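Local coordinates for beta-lactamase II (Erythrobacter litoralis, PDB 6V72), which probably hydrolyses beta-lactam antibiotics to substituted beta-amino acids as a zinc-dependent class B metallo-beta-lactamase, at residues I137-A145 with P155-G163. Residues are numbered along the deposited sequence; the frame is centred on the assembly and turned at random.
Sequences ITFDANGWA and PLRLYYPGG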
ATOM      1  N   ILE A 137      23.716   4.321 -16.075  1.00 10.53           N
ATOM      2  CA  ILE A 137      23.252   3.939 -17.409  1.00  9.93           C
ATOM      3  C   ILE A 137      22.984   5.183 -18.245  1.00 11.10           C
ATOM      4  O   ILE A 137      22.376   6.156 -17.773  1.00 12.54           O
ATOM      5  CB  ILE A 137      21.979   3.083 -17.292  1.00 10.95           C
ATOM      6  CG1 ILE A 137      22.236   1.806 -16.491  1.00 11.48           C
ATOM      7  CG2 ILE A 137      21.376   2.772 -18.666  1.00 11.87           C
ATOM      8  CD1 ILE A 137      20.918   1.140 -15.980  1.00 12.56           C
ATOM      9  N   THR A 138      23.402   5.144 -19.504  1.00 11.45           N
ATOM     10  CA  THR A 138      22.975   6.145 -20.478  1.00 10.47           C
ATOM     11  C   THR A 138      21.702   5.652 -21.154  1.00 11.07           C
ATOM     12  O   THR A 138      21.722   4.628 -21.852  1.00 14.22           O
ATOM     13  CB  THR A 138      24.062   6.422 -21.518  1.00 13.23           C
ATOM     14  OG1 THR A 138      24.400   5.200 -22.197  1.00 19.24           O
ATOM     15  CG2 THR A 138      25.293   6.963 -20.839  1.00 13.28           C
ATOM     16  N   PHE A 139      20.602   6.398 -20.974  1.00 11.12           N
ATOM     17  CA  PHE A 139      19.326   6.072 -21.594  1.00 11.14           C
ATOM     18  C   PHE A 139      19.049   7.060 -22.717  1.00 11.63           C
ATOM     19  O   PHE A 139      19.262   8.267 -22.557  1.00 14.64           O
ATOM     20  CB  PHE A 139      18.171   6.126 -20.591  1.00 11.66           C
ATOM     21  CG  PHE A 139      18.076   4.919 -19.696  1.00 10.50           C
ATOM     22  CD1 PHE A 139      17.738   3.684 -20.219  1.00 12.01           C
ATOM     23  CD2 PHE A 139      18.335   5.017 -18.331  1.00 12.05           C
ATOM     24  CE1 PHE A 139      17.642   2.563 -19.423  1.00 11.66           C
ATOM     25  CE2 PHE A 139      18.240   3.892 -17.504  1.00 13.41           C
ATOM     26  CZ  PHE A 139      17.886   2.654 -18.052  1.00 11.77           C
ATOM     27  N   ASP A 140      18.584   6.545 -23.852  1.00 12.47           N
ATOM     28  CA  ASP A 140      18.165   7.467 -24.895  1.00 13.36           C
ATOM     29  C   ASP A 140      16.759   7.986 -24.597  1.00 12.48           C
ATOM     30  O   ASP A 140      16.106   7.589 -23.629  1.00 15.83           O
ATOM     31  CB  ASP A 140      18.312   6.840 -26.303  1.00 14.51           C
ATOM     32  CG  ASP A 140      17.250   5.803 -26.666  1.00 15.62           C
ATOM     33  OD1 ASP A 140      16.154   5.760 -26.081  1.00 16.83           O
ATOM     34  OD2 ASP A 140      17.537   5.025 -27.620  1.00 19.11           O
ATOM     35  N   ALA A 141      16.311   8.924 -25.430  1.00 14.42           N
ATOM     36  CA  ALA A 141      15.074   9.636 -25.158  1.00 16.47           C
ATOM     37  C   ALA A 141      13.850   8.750 -25.309  1.00 17.44           C
ATOM     38  O   ALA A 141      12.771   9.124 -24.836  1.00 20.98           O
ATOM     39  CB  ALA A 141      14.975  10.842 -26.088  1.00 18.80           C
ATOM     40  N   ASN A 142      13.998   7.576 -25.920  1.00 15.91           N
ATOM     41  CA  ASN A 142      12.912   6.610 -26.019  1.00 17.29           C
ATOM     42  C   ASN A 142      12.912   5.614 -24.874  1.00 16.97           C
ATOM     43  O   ASN A 142      12.016   4.761 -24.805  1.00 18.76           O
ATOM     44  CB  ASN A 142      13.007   5.874 -27.350  1.00 19.68           C
ATOM     45  CG  ASN A 142      12.738   6.780 -28.516  1.00 23.95           C
ATOM     46  OD1 ASN A 142      13.400   6.693 -29.542  1.00 27.74           O
ATOM     47  ND2 ASN A 142      11.769   7.670 -28.356  1.00 24.71           N
ATOM     48  N   GLY A 143      13.868   5.723 -23.962  1.00 15.33           N
ATOM     49  CA  GLY A 143      13.934   4.875 -22.798  1.00 13.60           C
ATOM     50  C   GLY A 143      14.893   3.710 -22.908  1.00 11.19           C
ATOM     51  O   GLY A 143      15.031   2.962 -21.936  1.00 12.37           O
ATOM     52  N   TRP A 144      15.576   3.543 -24.047  1.00 13.02           N
ATOM     53  CA  TRP A 144      16.452   2.390 -24.242  1.00 12.12           C
ATOM     54  C   TRP A 144      17.882   2.710 -23.843  1.00 12.61           C
ATOM     55  O   TRP A 144      18.399   3.783 -24.147  1.00 13.82           O
ATOM     56  CB  TRP A 144      16.421   1.928 -25.696  1.00 13.74           C
ATOM     57  CG  TRP A 144      15.108   1.340 -26.058  1.00 13.00           C
ATOM     58  CD1 TRP A 144      14.121   1.925 -26.810  1.00 15.28           C
ATOM     59  CD2 TRP A 144      14.614   0.056 -25.663  1.00 14.67           C
ATOM     60  NE1 TRP A 144      13.047   1.067 -26.914  1.00 15.37           N
ATOM     61  CE2 TRP A 144      13.324  -0.082 -26.215  1.00 15.63           C
ATOM     62  CE3 TRP A 144      15.127  -0.983 -24.869  1.00 14.20           C
ATOM     63  CZ2 TRP A 144      12.548  -1.227 -26.025  1.00 15.19           C
ATOM     64  CZ3 TRP A 144      14.351  -2.136 -24.688  1.00 15.40           C
ATOM     65  CH2 TRP A 144      13.072  -2.240 -25.266  1.00 15.88           C
ATOM     66  N   ALA A 145      18.527   1.762 -23.173  1.00 13.34           N
ATOM     67  CA  ALA A 145      19.924   1.952 -22.827  1.00 11.45           C
ATOM     68  C   ALA A 145      20.793   1.955 -24.077  1.00 10.43           C
ATOM     69  O   ALA A 145      20.487   1.323 -25.098  1.00 15.41           O
ATOM     70  CB  ALA A 145      20.400   0.856 -21.867  1.00 13.30           C
ATOM     71  N   PRO A 155      22.933 -10.020 -22.901  1.00 14.55           N
ATOM     72  CA  PRO A 155      21.756  -9.848 -23.763  1.00 15.33           C
ATOM     73  C   PRO A 155      20.570  -9.143 -23.138  1.00 15.11           C
ATOM     74  O   PRO A 155      19.585  -8.958 -23.831  1.00 15.91           O
ATOM     75  CB  PRO A 155      21.377 -11.287 -24.112  1.00 18.15           C
ATOM     76  CG  PRO A 155      21.791 -12.058 -22.881  1.00 18.41           C
ATOM     77  CD  PRO A 155      23.108 -11.424 -22.486  1.00 16.61           C
ATOM     78  N   LEU A 156      20.656  -8.752 -21.871  1.00 14.19           N
ATOM     79  CA  LEU A 156      19.574  -7.965 -21.298  1.00 13.66           C
ATOM     80  C   LEU A 156      19.411  -6.670 -22.073  1.00 14.16           C
ATOM     81  O   LEU A 156      20.396  -6.006 -22.424  1.00 17.62           O
ATOM     82  CB  LEU A 156      19.848  -7.646 -19.830  1.00 16.42           C
ATOM     83  CG  LEU A 156      19.795  -8.865 -18.911  1.00 17.75           C
ATOM     84  CD1 LEU A 156      20.514  -8.534 -17.624  1.00 23.75           C
ATOM     85  CD2 LEU A 156      18.361  -9.332 -18.631  1.00 18.78           C
ATOM     86  N   ARG A 157      18.166  -6.304 -22.337  1.00 12.72           N
ATOM     87  CA  ARG A 157      17.854  -5.001 -22.903  1.00 12.83           C
ATOM     88  C   ARG A 157      17.246  -4.158 -21.796  1.00 12.74           C
ATOM     89  O   ARG A 157      16.227  -4.538 -21.208  1.00 14.42           O
ATOM     90  CB  ARG A 157      16.918  -5.135 -24.096  1.00 15.45           C
ATOM     91  CG  ARG A 157      17.539  -5.950 -25.231  1.00 16.31           C
ATOM     92  CD  ARG A 157      18.778  -5.296 -25.811  1.00 20.70           C
ATOM     93  NE  ARG A 157      19.122  -5.900 -27.098  1.00 20.73           N
ATOM     94  CZ  ARG A 157      20.223  -6.613 -27.337  1.00 20.12           C
ATOM     95  NH1 ARG A 157      20.410  -7.133 -28.536  1.00 20.01           N
ATOM     96  NH2 ARG A 157      21.144  -6.789 -26.398  1.00 19.39           N
ATOM     97  N   LEU A 158      17.891  -3.045 -21.485  1.00 13.06           N
ATOM     98  CA  LEU A 158      17.475  -2.184 -20.378  1.00 12.89           C
ATOM     99  C   LEU A 158      16.550  -1.078 -20.871  1.00 11.78           C
ATOM    100  O   LEU A 158      16.873  -0.391 -21.845  1.00 11.76           O
ATOM    101  CB  LEU A 158      18.696  -1.538 -19.734  1.00 14.98           C
ATOM    102  CG  LEU A 158      19.520  -2.335 -18.744  1.00 20.64           C
ATOM    103  CD1 LEU A 158      19.755  -3.746 -19.160  1.00 21.75           C
ATOM    104  CD2 LEU A 158      20.827  -1.578 -18.592  1.00 24.77           C
ATOM    105  N   TYR A 159      15.429  -0.882 -20.174  1.00 11.32           N
ATOM    106  CA  TYR A 159      14.396   0.052 -20.604  1.00  9.68           C
ATOM    107  C   TYR A 159      13.906   0.875 -19.419  1.00 11.56           C
ATOM    108  O   TYR A 159      13.475   0.314 -18.401  1.00 12.19           O
ATOM    109  CB  TYR A 159      13.214  -0.704 -21.238  1.00 11.61           C
ATOM    110  CG  TYR A 159      12.156   0.240 -21.758  1.00 11.72           C
ATOM    111  CD1 TYR A 159      12.382   1.011 -22.889  1.00 12.82           C
ATOM    112  CD2 TYR A 159      10.930   0.370 -21.107  1.00 14.82           C
ATOM    113  CE1 TYR A 159      11.417   1.882 -23.357  1.00 13.76           C
ATOM    114  CE2 TYR A 159       9.969   1.228 -21.558  1.00 14.88           C
ATOM    115  CZ  TYR A 159      10.203   1.985 -22.682  1.00 14.02           C
ATOM    116  OH  TYR A 159       9.212   2.852 -23.141  1.00 16.70           O
ATOM    117  N   TYR A 160      13.946   2.199 -19.564  1.00 10.95           N
ATOM    118  CA  TYR A 160      13.401   3.098 -18.551  1.00  9.88           C
ATOM    119  C   TYR A 160      12.009   3.500 -19.000  1.00 11.70           C
ATOM    120  O   TYR A 160      11.883   4.214 -20.009  1.00 12.52           O
ATOM    121  CB  TYR A 160      14.281   4.343 -18.386  1.00 11.34           C
ATOM    122  CG  TYR A 160      13.651   5.376 -17.480  1.00 12.01           C
ATOM    123  CD1 TYR A 160      13.198   5.032 -16.205  1.00 11.95           C
ATOM    124  CD2 TYR A 160      13.485   6.684 -17.905  1.00 14.05           C
ATOM    125  CE1 TYR A 160      12.621   5.967 -15.382  1.00 13.84           C
ATOM    126  CE2 TYR A 160      12.894   7.627 -17.078  1.00 16.08           C
ATOM    127  CZ  TYR A 160      12.461   7.257 -15.817  1.00 14.14           C
ATOM    128  OH  TYR A 160      11.866   8.189 -14.978  1.00 18.06           O
ATOM    129  N   PRO A 161      10.942   3.065 -18.312  1.00 10.81           N
ATOM    130  CA  PRO A 161       9.579   3.336 -18.791  1.00 12.90           C
ATOM    131  C   PRO A 161       9.010   4.660 -18.328  1.00 12.14           C
ATOM    132  O   PRO A 161       7.930   5.039 -18.798  1.00 13.46           O
ATOM    133  CB  PRO A 161       8.777   2.180 -18.183  1.00 14.01           C
ATOM    134  CG  PRO A 161       9.449   1.968 -16.814  1.00 11.85           C
ATOM    135  CD  PRO A 161      10.953   2.150 -17.148  1.00 11.81           C
ATOM    136  N   GLY A 162       9.679   5.362 -17.424  1.00 12.75           N
ATOM    137  CA  GLY A 162       9.103   6.504 -16.746  1.00 14.31           C
ATOM    138  C   GLY A 162       8.834   6.189 -15.288  1.00 12.00           C
ATOM    139  O   GLY A 162       8.968   5.052 -14.829  1.00 13.91           O
ATOM    140  N   GLY A 163       8.411   7.222 -14.562  1.00 14.51           N
ATOM    141  CA  GLY A 163       8.158   7.064 -13.139  1.00 14.99           C
ATOM    142  C   GLY A 163       6.967   6.162 -12.859  1.00 13.81           C
ATOM    143  O   GLY A 163       5.962   6.172 -13.572  1.00 14.03           O
TER
HETATM  144  O   HOH W   1       9.585   3.817 -25.733  1.00 32.71           O
HETATM  145  O   HOH W   2       9.691   6.293 -23.057  1.00 52.17           O
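G143 and Y160, with A145 and L158, show how a tight turn can be joined to the edge strand 157-159 by a single antiparallel bridge, W144 and Y159 forming a non-hydrogen-bonded pair. Two backbone bonds flank it: Y160 N gives a nearly straight bond (169°) to a lone pair of G143 O at 2.7 Å, and A145 N reaches L158 O at 3.0 Å. The type I turn D140 to G143 is closed by G143 N to D140 O; D140 OD1 supports it, accepting N142 N in an Asx turn and W144 N from the opposite carboxylate face.

Aromatic contacts fill both sides of the bridge. The ring edge of Y159 meets the face of the W144 six-membered ring, its chi1 of -177° turning CG away from the backbone N, with CD1 3.6 Å from W144 CE2. A water joins Y159 OH to N142 O, 2.8 Å from each. F139 is sandwiched: Y160 CB sits over the centre of one ring face and I137 CG2 over the other, while L158 O lies at the edge.

Aliphatic packing completes the join, A145 CB meeting L158 CB at 3.6 Å and I137 CD1 meeting L158 CD2.

The bridge links the two sheets of the metallo-beta-lactamase sandwich at their margins. Y159 pairs with T171 of strand 171-174, L158 touches L153 of helix 147-153, and W144 and Y159 pack on A215 of helix 205-215.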